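Local coordinates for putative DNA-binding protein (PDB 3HWU) that is of unknown function, a PCC (DUF296) domain protein that has been named a putative DNA-binding protein, at residues Q27-L32 with I120-Y125. Residues are numbered along the deposited sequence; the frame is centred on the assembly and turned at random.
Sequences QNLEQL and ITVTVY
L29 and L32 of the 27-32 segment face I120 and V122 of the 120-125 strand across a helix-on-sheet interface, the two axes approaching to 12.0 Å and running roughly the same way at 34° to each other. In this PCC-domain chain helix 25-35 packs against the antiparallel sheet, in which strand 117-125 lies between strands 14-20 and 40-49. Alternation along an extended strand does the sorting. I120 and V122 point at the helix, whereas T121 and T123 turn to the other side of the sheet, where both pack on other subunits of the trimer. No hydrogen bond crosses the gap; the four touching residues are buried and meet through methyl groups alone. In L29, CG sits beside the backbone N and anti to the carbonyl carbon (chi1 -77°), and with chi2 at 162° the CD2 branch is the one that meets CG2 of I120, tip to tip at 4.2 Å. F43 of strand 40-49 touches both residues, so that the pair is flanked within the same apolar layer. Three residues, just under one turn, separate L29 from L32, and V122 serves both: its CG2 methyl lies 4.4 Å from L29 CD2 and 4.2 Å from L32 CD2.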
loop_
_atom_site.group_PDB
_atom_site.type_symbol
_atom_site.label_atom_id
_atom_site.label_comp_id
_atom_site.label_asym_id
_atom_site.label_seq_id
_atom_site.Cartn_x
_atom_site.Cartn_y
_atom_site.Cartn_z
ATOM N N GLN A 27 -0.910 -14.334 12.563
ATOM C CA GLN A 27 -0.802 -15.785 12.759
ATOM C C GLN A 27 -1.233 -16.555 11.509
ATOM O O GLN A 27 -0.610 -17.563 11.155
ATOM C CB GLN A 27 -1.619 -16.214 13.993
ATOM C CG GLN A 27 -1.057 -15.702 15.303
ATOM C CD GLN A 27 -1.892 -16.027 16.528
ATOM O OE1 GLN A 27 -2.945 -16.704 16.451
ATOM N NE2 GLN A 27 -1.429 -15.547 17.667
ATOM N N ASN A 28 -2.261 -16.097 10.813
ATOM C CA ASN A 28 -2.646 -16.781 9.580
ATOM C C ASN A 28 -1.567 -16.616 8.492
ATOM O O ASN A 28 -1.354 -17.524 7.704
ATOM C CB ASN A 28 -4.012 -16.289 9.097
ATOM C CG ASN A 28 -5.161 -17.086 9.675
ATOM O OD1 ASN A 28 -5.546 -18.096 9.065
ATOM N ND2 ASN A 28 -5.711 -16.670 10.781
ATOM N N LEU A 29 -0.897 -15.471 8.444
ATOM C CA LEU A 29 0.241 -15.304 7.519
ATOM C C LEU A 29 1.426 -16.215 7.881
ATOM O O LEU A 29 2.080 -16.778 6.996
ATOM C CB LEU A 29 0.680 -13.843 7.488
ATOM C CG LEU A 29 -0.248 -12.942 6.656
ATOM C CD1 LEU A 29 -0.009 -11.463 7.021
ATOM C CD2 LEU A 29 -0.064 -13.195 5.138
ATOM N N GLU A 30 1.698 -16.353 9.179
ATOM C CA GLU A 30 2.675 -17.339 9.631
ATOM C C GLU A 30 2.306 -18.734 9.175
ATOM O O GLU A 30 3.171 -19.496 8.705
ATOM C CB GLU A 30 2.788 -17.319 11.147
ATOM C CG GLU A 30 3.396 -16.027 11.712
ATOM C CD GLU A 30 3.243 -15.824 13.230
ATOM O OE1 GLU A 30 2.528 -16.595 13.888
ATOM O OE2 GLU A 30 3.836 -14.830 13.722
ATOM N N GLN A 31 1.029 -19.103 9.337
ATOM C CA GLN A 31 0.608 -20.428 8.906
ATOM C C GLN A 31 0.709 -20.619 7.378
ATOM O O GLN A 31 1.052 -21.717 6.908
ATOM C CB GLN A 31 -0.822 -20.707 9.401
ATOM C CG GLN A 31 -1.201 -22.181 9.220
ATOM C CD GLN A 31 -0.381 -23.077 10.099
ATOM O OE1 GLN A 31 -0.098 -22.738 11.263
ATOM N NE2 GLN A 31 0.054 -24.215 9.553
ATOM N N LEU A 32 0.368 -19.594 6.593
ATOM C CA LEU A 32 0.556 -19.689 5.159
ATOM C C LEU A 32 2.047 -19.933 4.823
ATOM O O LEU A 32 2.389 -20.745 3.950
ATOM C CB LEU A 32 0.074 -18.393 4.491
ATOM C CG LEU A 32 0.202 -18.351 2.961
ATOM C CD1 LEU A 32 -0.805 -19.201 2.260
ATOM C CD2 LEU A 32 0.074 -16.886 2.464
ATOM N N ILE A 120 -5.634 -10.049 1.473
ATOM C CA ILE A 120 -4.180 -9.923 1.527
ATOM C C ILE A 120 -3.595 -10.417 0.217
ATOM O O ILE A 120 -3.795 -11.595 -0.154
ATOM C CB ILE A 120 -3.532 -10.687 2.712
ATOM C CG1 ILE A 120 -4.241 -10.383 4.035
ATOM C CG2 ILE A 120 -2.029 -10.331 2.783
ATOM C CD1 ILE A 120 -3.839 -11.322 5.186
ATOM N N THR A 121 -2.808 -9.559 -0.433
ATOM C CA THR A 121 -2.166 -9.868 -1.720
ATOM C C THR A 121 -0.688 -10.175 -1.444
ATOM O O THR A 121 0.031 -9.268 -0.979
ATOM C CB THR A 121 -2.292 -8.641 -2.647
ATOM O OG1 THR A 121 -3.690 -8.394 -2.795
ATOM C CG2 THR A 121 -1.597 -8.892 -3.961
ATOM N N VAL A 122 -0.255 -11.422 -1.674
ATOM C CA VAL A 122 1.068 -11.891 -1.290
ATOM C C VAL A 122 1.882 -12.164 -2.564
ATOM O O VAL A 122 1.432 -12.910 -3.466
ATOM C CB VAL A 122 0.969 -13.188 -0.463
ATOM C CG1 VAL A 122 2.380 -13.656 -0.007
ATOM C CG2 VAL A 122 0.047 -13.031 0.763
ATOM N N THR A 123 3.041 -11.533 -2.679
ATOM C CA THR A 123 3.976 -11.725 -3.800
ATOM C C THR A 123 5.139 -12.574 -3.286
ATOM O O THR A 123 5.861 -12.149 -2.393
ATOM C CB THR A 123 4.482 -10.398 -4.309
ATOM O OG1 THR A 123 3.350 -9.587 -4.655
ATOM C CG2 THR A 123 5.381 -10.556 -5.523
ATOM N N VAL A 124 5.308 -13.787 -3.832
ATOM C CA VAL A 124 6.252 -14.777 -3.326
ATOM C C VAL A 124 7.534 -14.791 -4.129
ATOM O O VAL A 124 7.513 -14.762 -5.354
ATOM C CB VAL A 124 5.617 -16.182 -3.351
ATOM C CG1 VAL A 124 6.610 -17.279 -2.926
ATOM C CG2 VAL A 124 4.405 -16.227 -2.403
ATOM N N TYR A 125 8.656 -14.810 -3.427
ATOM C CA TYR A 125 9.990 -14.835 -4.050
ATOM C C TYR A 125 10.632 -16.193 -3.845
ATOM O O TYR A 125 10.362 -16.888 -2.864
ATOM C CB TYR A 125 10.884 -13.776 -3.405
ATOM C CG TYR A 125 10.219 -12.410 -3.361
ATOM C CD1 TYR A 125 9.615 -11.864 -4.498
ATOM C CD2 TYR A 125 10.179 -11.676 -2.188
ATOM C CE1 TYR A 125 8.991 -10.665 -4.458
ATOM C CE2 TYR A 125 9.571 -10.424 -2.169
ATOM C CZ TYR A 125 9.003 -9.926 -3.320
ATOM O OH TYR A 125 8.395 -8.682 -3.305
#